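Local coordinates for DUF1491 domain-containing protein (Caulobacter crescentus, PDB 4GOQ) that is of unknown function, a small single-chain member of the DUF1491 family built from a mixed beta sheet and two helices, at residues A34-V39 and F52-R57; G60-M65 and L104-E109; G20-T25 and I95-G100; A27-A32 and D89-E94. One frame throughout, in Å; residues are numbered along the deposited sequence. Where two conformers were deposited one is given.

How the contacts relate
All four contacts reach one mixed sheet, whose strand order is 23-28, 91-97, 37-43, 48-56 and 62-65. Contacts 3 and 4 both join strand 23-28 to strand 91-97, with centres about 18 Å apart, and contact 4 is nested inside the loop closed by contact 3. Contact 1 lies within both loops and joins the hairpin strands 37-43 and 48-56. Contact 2 follows it in the chain and ties strand 62-65 to the C-terminal segment. Contacts 1 and 2 have centres about 9 Å apart and share the Glu54-Arg62 salt bridge. Residues distant in sequence thus secure both outer strands of the sheet.

Contact 1: residues A34-V39 and F52-R57; sequences AGAVLV and FSEATR
Glu54 OE2 is met by the backbone N of Val37 and by a water. Val37 N donates to it at 2.8 Å, meeting the oxygen nearly along its C-O axis, although the hydrogen bond is bent, with an N-H...O angle of 138°. Water 1 lies 3.0 Å from Glu54 OE2 and also near Gly35 O, and probably links the two; it has more acceptors near it than protons to give. The chain of Glu54 brings the carboxylate there: CG stands anti to the carbonyl carbon (chi1 -59°) and the chain runs on extended to CD. The same oxygen lies 3.3 Å from Ala36 CA. The other carboxylate oxygen, OE1, forms a salt bridge with Arg62 and a hydrogen bond with a bound glycerol, probably from the crystallisation liquor. The backbone N-H and the arginine probably both help to stabilise the negative charge.

The segments belong to a beta hairpin made of strands 37-43 and 48-56. Val39 and Phe52 form an antiparallel hydrogen-bonded pair. Val39 N donates to Phe52 O at 2.9 Å, and Phe52 N returns a bond to Val39 O. Farther along, the strands diverge. Water 2 fills in for a direct bond, donating to Val37 O and accepting from Glu54 N.

Side chains meet on both faces. Leu38 CD2 touches Ser53 CB at 3.5 Å on one. On the other, Val39 CB and Phe52 CB are 4.4 Å apart. Val39 also packs on Leu13 of helix 6-19. The Phe52 ring meets His102 edge-to-face, and its CD2 lies 3.8 Å from Val39 O.

Contact 2: residues G60-M65 and L104-E109; sequences GERFWM and LTEPVE
Trp64 is held by the segment 104-109 through both its backbone and its indole. Strand 62-65 is an outer strand of the mixed sheet, and the C-terminal segment runs along it, bridged at Trp64 and Val108. Trp64 N donates to Pro107 O at 2.8 Å, and Glu109 N donates to Trp64 O at 2.7 Å.

The indole has CG anti to the carbonyl carbon (chi1 -63°), which lays the ring across Leu104 and brings NE1 to Glu106. Leu104 CD1 sits over one face, 3.8 Å from the centroid of the five-membered ring. The other branch, Leu104 CD2, lies near Trp64 CE2. At the ring edge NE1 donates to Glu106 OE1, 2.8 Å away and almost straight at 170°. The oxygen lies in the indole plane, but the N-H comes from above the carboxylate plane. Glu106 reaches this position by a bend at chi2 (82°). Its OE2 accepts from Trp9 NE1, so two indoles hold one carboxylate and probably fix its rotation. A leucine in place of Trp64 would probably leave Glu106 OE1 without its N-H donor and open a gap beside Leu104.

Toward the surface, Phe63 CB packs on the Pro107 ring. Glu61 OE2 is near Pro107 CG, though Glu61 is poorly ordered. Arg62 turns instead to Glu54, its salt-bridge partner. Glu109 extends beside Met65, a selenomethionine, whose CB is 3.5 Å from Glu109 OE1. Glu109 OE2 lies 4.0 Å from Phe63 CE2, at the edge of the ring.

Contact 3: residues G20-T25 and I95-G100; sequences GGAFAT and IEDRDG
Phe23 and Glu96 form an antiparallel hydrogen-bonded pair. Phe23 N donates to Glu96 O at 2.9 Å, and Glu96 N to Phe23 O at 2.7 Å. Their side chains lie side by side and point the same way. Glu96 OE1 comes to the ring edge of Phe23, in its plane, 3.4 Å from CD2. Phe23 CG is anti to the backbone N (chi1 -177°), which sets the ring alongside the glutamate. On the opposite face, Ile95 is flanked by two alanines: CG2 meets Ala22 CB at 3.9 Å and CG1 meets Ala24 CB.

Asp97 organises the next shell. Its OD1 touches Ala22 CB, accepts from water 3 at 2.7 Å and pairs with Arg101. Its OD2 accepts from Asp99 N, an Asx turn within the type I turn from Asp97 to Gly100. With an alanine in place of Asp97, Arg101 would probably lose this carboxylate and the Asp99 N-H its acceptor.

Gly21, with positive phi, closes helix 6-19 in a Schellman motif and leads into edge strand 23-28. Ala22 and Ala24 pack on Ala17 of that helix, and strand 91-97 continues the sheet to strand 37-43.

Contact 4: residues A27-A32 and D89-E94; sequences ARKGDA and DIWVVE
Val92 O accepts from both Ala27 N, at 2.8 Å, and Arg28 N, at 3.1 Å. Two residues thus face one, which is a classic beta bulge in outer strand 23-28. The chain turns a corner here. Arg28 N lies in the carbonyl plane, on a lone pair, while Ala27 N is tilted from that plane. Val92 N returns a bond to Arg28 O. Beyond the strand, Asp31 N donates to Asp89 O.

Two side chains also bond to backbone carbonyls. Arg28 stretches out from CG to NE, with CG anti to its own N (chi1 -166°), and its chain runs alongside Ile90 O. There NH1 donates to Ile90 O at 2.7 Å. The oxygen lies in the guanidinium plane and the bond uses a lone pair in the carbonyl plane. NH1 also donates to Pro88 O. Two carbonyls therefore hold this end of the arginine, close to helix 74-86.

One face of the Trp91 ring is covered by the backbone of 29-30. Gly30 CA sits 3.6 Å from the centroid of the five-membered ring. A CB on Gly30 would run into Asp89 O and the ring. Lys29 CG makes an off-centre CH-pi contact with the six-membered ring of Trp91, nearest CH2. Trp91 also packs on Val10 of helix 6-19. Apart from the ring, Ala27 CB meets Val92 CG1, and Arg28 CB packs against Val92 CB.

At the indole edge, Trp91 NE1 donates to Asp31 O at 2.9 Å. The bond is nearly straight (175°), with the oxygen in the ring plane and NE1 above the carbonyl plane.

Contact 1: residues A34-V39 and F52-R57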
loop_
_atom_site.group_PDB
_atom_site.type_symbol
_atom_site.label_atom_id
_atom_site.label_comp_id
_atom_site.label_asym_id
_atom_site.label_seq_id
_atom_site.Cartn_x
_atom_site.Cartn_y
_atom_site.Cartn_z
ATOM N N ALA A 34 -13.133 3.470 -7.590
ATOM C CA ALA A 34 -12.963 2.020 -7.539
ATOM C C ALA A 34 -11.563 1.534 -7.826
ATOM O O ALA A 34 -11.382 0.330 -7.998
ATOM C CB ALA A 34 -13.929 1.373 -8.539
ATOM N N GLY A 35 -10.581 2.430 -7.876
ATOM C CA GLY A 35 -9.219 1.995 -8.150
ATOM C C GLY A 35 -8.638 1.120 -7.054
ATOM O O GLY A 35 -8.852 1.366 -5.854
ATOM N N ALA A 36 -7.889 0.084 -7.464
ATOM C CA ALA A 36 -7.163 -0.782 -6.530
ATOM C C ALA A 36 -6.034 0.012 -5.881
ATOM O O ALA A 36 -5.673 1.069 -6.383
ATOM C CB ALA A 36 -6.593 -1.964 -7.277
ATOM N N VAL A 37 -5.440 -0.503 -4.802
ATOM C CA VAL A 37 -4.363 0.186 -4.086
ATOM C C VAL A 37 -3.176 -0.750 -3.826
ATOM O O VAL A 37 -3.372 -1.899 -3.435
ATOM C CB VAL A 37 -4.847 0.789 -2.724
ATOM C CG1 VAL A 37 -3.719 1.553 -2.021
ATOM C CG2 VAL A 37 -6.065 1.706 -2.893
ATOM N N LEU A 38 -1.951 -0.233 -4.058
ATOM C CA LEU A 38 -0.690 -0.850 -3.669
ATOM C C LEU A 38 -0.132 -0.015 -2.549
ATOM O O LEU A 38 -0.037 1.193 -2.702
ATOM C CB LEU A 38 0.355 -0.910 -4.809
ATOM C CG LEU A 38 0.236 -1.935 -5.913
ATOM C CD1 LEU A 38 1.518 -1.908 -6.771
ATOM C CD2 LEU A 38 0.018 -3.364 -5.359
ATOM N N VAL A 39 0.287 -0.634 -1.450
ATOM C CA VAL A 39 0.901 0.104 -0.353
ATOM C C VAL A 39 2.338 -0.370 -0.196
ATOM O O VAL A 39 2.562 -1.556 0.012
ATOM C CB VAL A 39 0.113 -0.032 0.980
ATOM C CG1 VAL A 39 0.822 0.704 2.124
ATOM C CG2 VAL A 39 -1.319 0.458 0.822
ATOM N N PHE A 52 2.215 -4.279 -0.286
ATOM C CA PHE A 52 0.938 -4.911 0.009
ATOM C C PHE A 52 -0.069 -4.602 -1.103
ATOM O O PHE A 52 -0.160 -3.451 -1.541
ATOM C CB PHE A 52 0.394 -4.423 1.390
ATOM C CG PHE A 52 1.294 -4.742 2.567
ATOM C CD1 PHE A 52 1.291 -6.009 3.142
ATOM C CD2 PHE A 52 2.130 -3.773 3.108
ATOM C CE1 PHE A 52 2.115 -6.303 4.232
ATOM C CE2 PHE A 52 2.939 -4.064 4.209
ATOM C CZ PHE A 52 2.941 -5.330 4.754
ATOM N N SER A 53 -0.781 -5.636 -1.577
ATOM C CA SER A 53 -1.873 -5.536 -2.553
ATOM C C SER A 53 -3.139 -6.174 -1.961
ATOM O O SER A 53 -3.082 -6.948 -1.000
ATOM C CB SER A 53 -1.523 -6.156 -3.903
ATOM O OG SER A 53 -1.367 -7.564 -3.795
ATOM N N GLU A 54 -4.283 -5.822 -2.526
ATOM C CA GLU A 54 -5.586 -6.268 -2.032
ATOM C C GLU A 54 -5.932 -7.687 -2.424
ATOM O O GLU A 54 -5.694 -8.107 -3.548
ATOM C CB GLU A 54 -6.674 -5.338 -2.556
ATOM C CG GLU A 54 -6.493 -3.890 -2.159
ATOM C CD GLU A 54 -7.578 -2.965 -2.675
ATOM O OE1 GLU A 54 -8.736 -3.059 -2.212
ATOM O OE2 GLU A 54 -7.266 -2.139 -3.553
ATOM N N ALA A 55 -6.530 -8.417 -1.501
ATOM C CA ALA A 55 -7.036 -9.764 -1.725
ATOM C C ALA A 55 -8.347 -9.932 -0.972
ATOM O O ALA A 55 -8.717 -9.053 -0.187
ATOM C CB ALA A 55 -6.025 -10.812 -1.289
ATOM N N THR A 56 -9.065 -11.045 -1.231
ATOM C CA THR A 56 -10.344 -11.342 -0.574
ATOM C C THR A 56 -10.431 -12.792 -0.140
ATOM O O THR A 56 -9.885 -13.690 -0.798
ATOM C CB THR A 56 -11.540 -11.047 -1.487
ATOM O OG1 THR A 56 -11.353 -11.767 -2.705
ATOM C CG2 THR A 56 -11.750 -9.553 -1.753
ATOM N N ARG A 57 -11.178 -13.016 0.944
ATOM C CA ARG A 57 -11.449 -14.346 1.471
ATOM C C ARG A 57 -12.730 -14.864 0.798
ATOM O O ARG A 57 -13.511 -14.056 0.271
ATOM C CB ARG A 57 -11.595 -14.268 3.007
ATOM C CG ARG A 57 -10.265 -14.075 3.743
ATOM C CD ARG A 57 -9.790 -15.364 4.388
ATOM N NE ARG A 57 -10.740 -15.823 5.401
ATOM C CZ ARG A 57 -10.544 -16.852 6.215
ATOM N NH1 ARG A 57 -9.414 -17.547 6.161
ATOM N NH2 ARG A 57 -11.476 -17.198 7.092
HETATM O O HOH W 1 -9.621 -0.300 -3.793
HETATM O O HOH W 2 -4.503 -3.987 -4.798
#

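Contact 2: residues G60-M65 and L104-E109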
loop_
_atom_site.group_PDB
_atom_site.type_symbol
_atom_site.label_atom_id
_atom_site.label_comp_id
_atom_site.label_asym_id
_atom_site.label_seq_id
_atom_site.Cartn_x
_atom_site.Cartn_y
_atom_site.Cartn_z
ATOM N N GLY A 60 -15.805 -12.694 1.094
ATOM C CA GLY A 60 -15.725 -11.307 0.637
ATOM C C GLY A 60 -14.928 -10.338 1.496
ATOM O O GLY A 60 -14.775 -9.171 1.114
ATOM N N GLU A 61 -14.422 -10.795 2.669
ATOM C CA GLU A 61 -13.626 -9.977 3.598
ATOM C C GLU A 61 -12.289 -9.563 2.943
ATOM O O GLU A 61 -11.602 -10.410 2.381
ATOM C CB GLU A 61 -13.359 -10.763 4.895
ATOM C CG GLU A 61 -12.708 -9.954 6.013
ATOM C CD GLU A 61 -11.989 -10.752 7.090
ATOM O OE1 GLU A 61 -11.929 -11.998 6.981
ATOM O OE2 GLU A 61 -11.462 -10.126 8.037
ATOM N N ARG A 62 -11.934 -8.281 3.044
ATOM C CA ARG A 62 -10.704 -7.738 2.471
ATOM C C ARG A 62 -9.521 -7.952 3.397
ATOM O O ARG A 62 -9.619 -7.739 4.612
ATOM C CB ARG A 62 -10.863 -6.235 2.160
ATOM C CG ARG A 62 -9.568 -5.508 1.740
ATOM C CD ARG A 62 -9.169 -5.696 0.280
ATOM N NE ARG A 62 -10.038 -4.933 -0.620
ATOM C CZ ARG A 62 -10.574 -5.413 -1.736
ATOM N NH1 ARG A 62 -10.305 -6.649 -2.131
ATOM N NH2 ARG A 62 -11.351 -4.647 -2.489
ATOM N N PHE A 63 -8.380 -8.339 2.800
ATOM C CA PHE A 63 -7.124 -8.479 3.514
ATOM C C PHE A 63 -5.977 -8.057 2.582
ATOM O O PHE A 63 -6.189 -7.826 1.385
ATOM C CB PHE A 63 -6.945 -9.891 4.090
ATOM C CG PHE A 63 -6.572 -10.998 3.117
ATOM C CD1 PHE A 63 -7.557 -11.746 2.476
ATOM C CD2 PHE A 63 -5.243 -11.343 2.908
ATOM C CE1 PHE A 63 -7.209 -12.785 1.599
ATOM C CE2 PHE A 63 -4.899 -12.366 2.020
ATOM C CZ PHE A 63 -5.886 -13.106 1.401
ATOM N N TRP A 64 -4.801 -7.863 3.153
ATOM C CA TRP A 64 -3.629 -7.459 2.366
ATOM C C TRP A 64 -2.632 -8.610 2.228
ATOM O O TRP A 64 -2.292 -9.274 3.200
ATOM C CB TRP A 64 -2.954 -6.232 2.996
ATOM C CG TRP A 64 -3.858 -5.030 3.008
ATOM C CD1 TRP A 64 -4.757 -4.681 3.972
ATOM C CD2 TRP A 64 -4.017 -4.081 1.943
ATOM N NE1 TRP A 64 -5.435 -3.530 3.597
ATOM C CE2 TRP A 64 -4.988 -3.139 2.356
ATOM C CE3 TRP A 64 -3.376 -3.898 0.702
ATOM C CZ2 TRP A 64 -5.405 -2.089 1.526
ATOM C CZ3 TRP A 64 -3.772 -2.845 -0.108
ATOM C CH2 TRP A 64 -4.740 -1.927 0.320
HETATM N N MSE A 65 -2.185 -8.844 1.012
HETATM C CA MSE A 65 -1.221 -9.897 0.684
HETATM C C MSE A 65 0.052 -9.222 0.191
HETATM O O MSE A 65 -0.012 -8.057 -0.205
HETATM C CB MSE A 65 -1.799 -10.899 -0.366
HETATM C CG MSE A 65 -2.146 -10.286 -1.743
HETATM SE SE MSE A 65 -2.894 -11.559 -3.086
HETATM C CE MSE A 65 -2.443 -10.612 -4.679
ATOM N N LEU A 104 -2.295 -0.059 8.131
ATOM C CA LEU A 104 -3.487 -0.660 7.513
ATOM C C LEU A 104 -4.399 -1.195 8.594
ATOM O O LEU A 104 -3.913 -1.838 9.525
ATOM C CB LEU A 104 -3.076 -1.789 6.543
ATOM C CG LEU A 104 -2.215 -1.326 5.340
ATOM C CD1 LEU A 104 -1.563 -2.518 4.624
ATOM C CD2 LEU A 104 -3.022 -0.427 4.400
ATOM N N THR A 105 -5.715 -0.978 8.471
ATOM C CA THR A 105 -6.645 -1.480 9.516
ATOM C C THR A 105 -7.140 -2.893 9.214
ATOM O O THR A 105 -7.538 -3.596 10.138
ATOM C CB THR A 105 -7.828 -0.542 9.737
ATOM O OG1 THR A 105 -8.632 -0.482 8.557
ATOM C CG2 THR A 105 -7.400 0.848 10.165
ATOM N N GLU A 106 -7.152 -3.294 7.930
ATOM C CA GLU A 106 -7.596 -4.627 7.504
ATOM C C GLU A 106 -6.514 -5.660 7.828
ATOM O O GLU A 106 -5.345 -5.287 7.923
ATOM C CB GLU A 106 -7.915 -4.655 5.989
ATOM C CG GLU A 106 -8.941 -3.625 5.513
ATOM C CD GLU A 106 -8.415 -2.225 5.256
ATOM O OE1 GLU A 106 -7.177 -2.029 5.274
ATOM O OE2 GLU A 106 -9.251 -1.305 5.096
ATOM N N PRO A 107 -6.854 -6.965 7.922
ATOM C CA PRO A 107 -5.820 -7.974 8.196
ATOM C C PRO A 107 -4.764 -8.035 7.104
ATOM O O PRO A 107 -5.029 -7.780 5.925
ATOM C CB PRO A 107 -6.612 -9.283 8.262
ATOM C CG PRO A 107 -8.001 -8.878 8.618
ATOM C CD PRO A 107 -8.191 -7.589 7.850
ATOM N N VAL A 108 -3.559 -8.385 7.513
ATOM C CA VAL A 108 -2.414 -8.437 6.634
ATOM C C VAL A 108 -1.811 -9.868 6.645
ATOM O O VAL A 108 -1.776 -10.511 7.682
ATOM C CB VAL A 108 -1.391 -7.357 7.099
ATOM C CG1 VAL A 108 -0.038 -7.544 6.448
ATOM C CG2 VAL A 108 -1.910 -5.935 6.858
ATOM N N GLU A 109 -1.348 -10.330 5.482
ATOM C CA GLU A 109 -0.650 -11.605 5.301
ATOM C C GLU A 109 0.848 -11.312 5.577
ATOM O O GLU A 109 1.452 -10.444 4.915
ATOM C CB GLU A 109 -0.923 -12.111 3.862
ATOM C CG GLU A 109 -0.164 -13.327 3.372
ATOM C CD GLU A 109 -0.239 -13.427 1.859
ATOM O OE1 GLU A 109 0.657 -12.870 1.176
ATOM O OE2 GLU A 109 -1.269 -13.942 1.359
#

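Contact 3: residues G20-T25 and I95-G100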
loop_
_atom_site.group_PDB
_atom_site.type_symbol
_atom_site.label_atom_id
_atom_site.label_comp_id
_atom_site.label_asym_id
_atom_site.label_seq_id
_atom_site.Cartn_x
_atom_site.Cartn_y
_atom_site.Cartn_z
ATOM N N GLY A 20 0.780 9.236 13.148
ATOM C CA GLY A 20 1.730 8.311 13.769
ATOM C C GLY A 20 3.182 8.735 13.596
ATOM O O GLY A 20 4.078 8.081 14.127
ATOM N N GLY A 21 3.426 9.807 12.838
ATOM C CA GLY A 21 4.777 10.316 12.601
ATOM C C GLY A 21 5.436 9.788 11.348
ATOM O O GLY A 21 6.617 10.047 11.109
ATOM N N ALA A 22 4.683 9.064 10.521
ATOM C CA ALA A 22 5.266 8.532 9.303
ATOM C C ALA A 22 5.147 9.521 8.159
ATOM O O ALA A 22 4.392 10.478 8.245
ATOM C CB ALA A 22 4.601 7.210 8.935
ATOM N N PHE A 23 5.951 9.333 7.125
ATOM C CA PHE A 23 5.871 10.133 5.912
ATOM C C PHE A 23 4.965 9.299 4.981
ATOM O O PHE A 23 5.239 8.116 4.785
ATOM C CB PHE A 23 7.285 10.419 5.360
ATOM C CG PHE A 23 7.407 11.297 4.129
ATOM C CD1 PHE A 23 6.865 12.578 4.108
ATOM C CD2 PHE A 23 8.135 10.871 3.021
ATOM C CE1 PHE A 23 6.988 13.395 2.974
ATOM C CE2 PHE A 23 8.276 11.694 1.892
ATOM C CZ PHE A 23 7.697 12.949 1.875
ATOM N N ALA A 24 3.811 9.842 4.552
ATOM C CA ALA A 24 2.892 9.077 3.702
ATOM C C ALA A 24 2.544 9.901 2.492
ATOM O O ALA A 24 2.074 11.034 2.639
ATOM C CB ALA A 24 1.648 8.695 4.475
ATOM N N THR A 25 2.794 9.371 1.300
ATOM C CA THR A 25 2.493 10.151 0.104
ATOM C C THR A 25 1.857 9.267 -0.970
ATOM O O THR A 25 2.021 8.052 -0.986
ATOM C CB THR A 25 3.742 10.930 -0.375
ATOM O OG1 THR A 25 3.404 11.760 -1.482
ATOM C CG2 THR A 25 4.903 10.046 -0.712
ATOM N N ILE A 95 4.651 4.699 2.322
ATOM C CA ILE A 95 4.700 5.084 3.720
ATOM C C ILE A 95 6.108 4.804 4.227
ATOM O O ILE A 95 6.592 3.677 4.125
ATOM C CB ILE A 95 3.606 4.349 4.553
ATOM C CG1 ILE A 95 2.157 4.718 4.055
ATOM C CG2 ILE A 95 3.783 4.645 6.053
ATOM C CD1 ILE A 95 1.101 3.869 4.570
ATOM N N GLU A 96 6.750 5.827 4.774
ATOM C CA GLU A 96 8.083 5.728 5.329
ATOM C C GLU A 96 7.980 5.933 6.826
ATOM O O GLU A 96 7.589 7.002 7.295
ATOM C CB GLU A 96 9.025 6.725 4.667
ATOM C CG GLU A 96 9.576 6.249 3.335
ATOM C CD GLU A 96 10.485 7.248 2.648
ATOM O OE1 GLU A 96 9.963 8.195 2.018
ATOM O OE2 GLU A 96 11.723 7.078 2.733
ATOM N N ASP A 97 8.255 4.873 7.580
ATOM C CA ASP A 97 8.093 4.909 9.017
ATOM C C ASP A 97 9.304 4.328 9.714
ATOM O O ASP A 97 9.878 3.343 9.240
ATOM C CB ASP A 97 6.820 4.134 9.414
ATOM C CG ASP A 97 6.533 4.136 10.904
ATOM O OD1 ASP A 97 6.277 5.232 11.463
ATOM O OD2 ASP A 97 6.539 3.044 11.508
ATOM N N ARG A 98 9.676 4.941 10.854
ATOM C CA ARG A 98 10.789 4.543 11.711
ATOM C C ARG A 98 10.664 3.071 12.139
ATOM O O ARG A 98 11.682 2.402 12.268
ATOM C CB ARG A 98 10.841 5.446 12.949
ATOM N N ASP A 99 9.419 2.570 12.320
ATOM C CA ASP A 99 9.145 1.182 12.713
ATOM C C ASP A 99 8.635 0.305 11.537
ATOM O O ASP A 99 8.303 -0.859 11.741
ATOM C CB ASP A 99 8.138 1.156 13.884
ATOM C CG ASP A 99 8.580 1.966 15.103
ATOM O OD1 ASP A 99 9.712 1.734 15.594
ATOM O OD2 ASP A 99 7.796 2.846 15.557
ATOM N N GLY A 100 8.607 0.849 10.329
ATOM C CA GLY A 100 8.132 0.131 9.147
ATOM C C GLY A 100 6.652 -0.214 9.139
ATOM O O GLY A 100 6.225 -1.087 8.367
HETATM O O HOH W 3 8.163 7.194 11.701
#

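Contact 4: residues A27-A32 and D89-E94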
loop_
_atom_site.group_PDB
_atom_site.type_symbol
_atom_site.label_atom_id
_atom_site.label_comp_id
_atom_site.label_asym_id
_atom_site.label_seq_id
_atom_site.Cartn_x
_atom_site.Cartn_y
_atom_site.Cartn_z
ATOM N N ALA A 27 2.008 8.087 -4.369
ATOM C CA ALA A 27 2.997 7.933 -5.451
ATOM C C ALA A 27 2.305 7.769 -6.789
ATOM O O ALA A 27 2.907 8.026 -7.821
ATOM C CB ALA A 27 3.904 6.754 -5.180
ATOM N N ARG A 28 1.048 7.329 -6.775
ATOM C CA ARG A 28 0.238 7.241 -7.995
ATOM C C ARG A 28 -1.228 7.436 -7.625
ATOM O O ARG A 28 -1.768 6.718 -6.783
ATOM C CB ARG A 28 0.453 5.928 -8.778
ATOM C CG ARG A 28 -0.127 5.988 -10.188
ATOM C CD ARG A 28 0.026 4.674 -10.949
ATOM N NE ARG A 28 -0.321 4.808 -12.383
ATOM C CZ ARG A 28 -1.549 4.688 -12.886
ATOM N NH1 ARG A 28 -2.583 4.448 -12.090
ATOM N NH2 ARG A 28 -1.755 4.827 -14.189
ATOM N N LYS A 29 -1.856 8.424 -8.241
ATOM C CA LYS A 29 -3.266 8.698 -7.992
ATOM C C LYS A 29 -4.081 7.907 -9.001
ATOM O O LYS A 29 -4.051 8.242 -10.186
ATOM C CB LYS A 29 -3.519 10.223 -8.132
ATOM C CG LYS A 29 -4.823 10.704 -7.512
ATOM C CD LYS A 29 -4.957 12.229 -7.595
ATOM C CE LYS A 29 -5.415 12.718 -8.955
ATOM N NZ LYS A 29 -5.220 14.186 -9.109
ATOM N N GLY A 30 -4.788 6.870 -8.543
ATOM C CA GLY A 30 -5.604 6.066 -9.447
ATOM C C GLY A 30 -7.048 6.527 -9.526
ATOM O O GLY A 30 -7.351 7.678 -9.181
ATOM N N ASP A 31 -7.949 5.629 -9.993
ATOM C CA ASP A 31 -9.379 5.913 -10.117
ATOM C C ASP A 31 -9.983 6.192 -8.730
ATOM O O ASP A 31 -9.866 5.367 -7.821
ATOM C CB ASP A 31 -10.148 4.768 -10.830
ATOM C CG ASP A 31 -11.638 5.058 -10.977
ATOM O OD1 ASP A 31 -11.987 5.956 -11.763
ATOM O OD2 ASP A 31 -12.443 4.463 -10.217
ATOM N N ALA A 32 -10.600 7.390 -8.571
ATOM C CA ALA A 32 -11.113 7.856 -7.273
ATOM C C ALA A 32 -12.134 6.909 -6.634
ATOM O O ALA A 32 -12.116 6.722 -5.421
ATOM C CB ALA A 32 -11.766 9.237 -7.442
ATOM N N ASP A 89 -5.750 2.085 -13.453
ATOM C CA ASP A 89 -6.593 2.750 -12.435
ATOM C C ASP A 89 -5.999 2.600 -11.013
ATOM O O ASP A 89 -6.619 3.029 -10.022
ATOM C CB ASP A 89 -8.014 2.130 -12.459
ATOM C CG ASP A 89 -8.874 2.543 -13.645
ATOM O OD1 ASP A 89 -8.538 3.556 -14.303
ATOM O OD2 ASP A 89 -9.912 1.888 -13.878
ATOM N N ILE A 90 -4.842 1.930 -10.902
ATOM C CA ILE A 90 -4.253 1.634 -9.593
ATOM C C ILE A 90 -3.636 2.872 -8.879
ATOM O O ILE A 90 -3.022 3.753 -9.497
ATOM C CB ILE A 90 -3.209 0.473 -9.688
ATOM C CG1 ILE A 90 -3.113 -0.298 -8.361
ATOM C CG2 ILE A 90 -1.812 0.952 -10.200
ATOM C CD1 ILE A 90 -2.339 -1.713 -8.439
ATOM N N TRP A 91 -3.802 2.887 -7.555
ATOM C CA TRP A 91 -3.189 3.829 -6.635
ATOM C C TRP A 91 -1.934 3.214 -6.092
ATOM O O TRP A 91 -1.856 1.993 -5.943
ATOM C CB TRP A 91 -4.120 4.130 -5.441
ATOM C CG TRP A 91 -5.321 4.965 -5.773
ATOM C CD1 TRP A 91 -6.433 4.573 -6.452
ATOM C CD2 TRP A 91 -5.562 6.304 -5.340
ATOM N NE1 TRP A 91 -7.354 5.596 -6.483
ATOM C CE2 TRP A 91 -6.839 6.676 -5.817
ATOM C CE3 TRP A 91 -4.808 7.239 -4.606
ATOM C CZ2 TRP A 91 -7.394 7.940 -5.572
ATOM C CZ3 TRP A 91 -5.345 8.498 -4.375
ATOM C CH2 TRP A 91 -6.627 8.838 -4.854
ATOM N N VAL A 92 -0.950 4.048 -5.769
ATOM C CA VAL A 92 0.253 3.582 -5.095
ATOM C C VAL A 92 0.472 4.546 -3.953
ATOM O O VAL A 92 0.516 5.762 -4.172
ATOM C CB VAL A 92 1.511 3.438 -6.009
ATOM C CG1 VAL A 92 2.730 2.972 -5.185
ATOM C CG2 VAL A 92 1.249 2.463 -7.174
ATOM N N VAL A 93 0.604 4.008 -2.735
ATOM C CA VAL A 93 0.804 4.811 -1.537
ATOM C C VAL A 93 2.104 4.378 -0.916
ATOM O O VAL A 93 2.308 3.178 -0.699
ATOM C CB VAL A 93 -0.385 4.690 -0.532
ATOM C CG1 VAL A 93 -0.070 5.457 0.748
ATOM C CG2 VAL A 93 -1.698 5.208 -1.152
ATOM N N GLU A 94 3.006 5.332 -0.668
ATOM C CA GLU A 94 4.297 4.980 -0.061
ATOM C C GLU A 94 4.314 5.551 1.346
ATOM O O GLU A 94 3.938 6.706 1.561
ATOM C CB GLU A 94 5.465 5.516 -0.938
ATOM C CG GLU A 94 6.839 5.082 -0.474
ATOM C CD GLU A 94 7.942 5.306 -1.499
ATOM O OE1 GLU A 94 7.764 6.163 -2.392
ATOM O OE2 GLU A 94 8.990 4.629 -1.407
#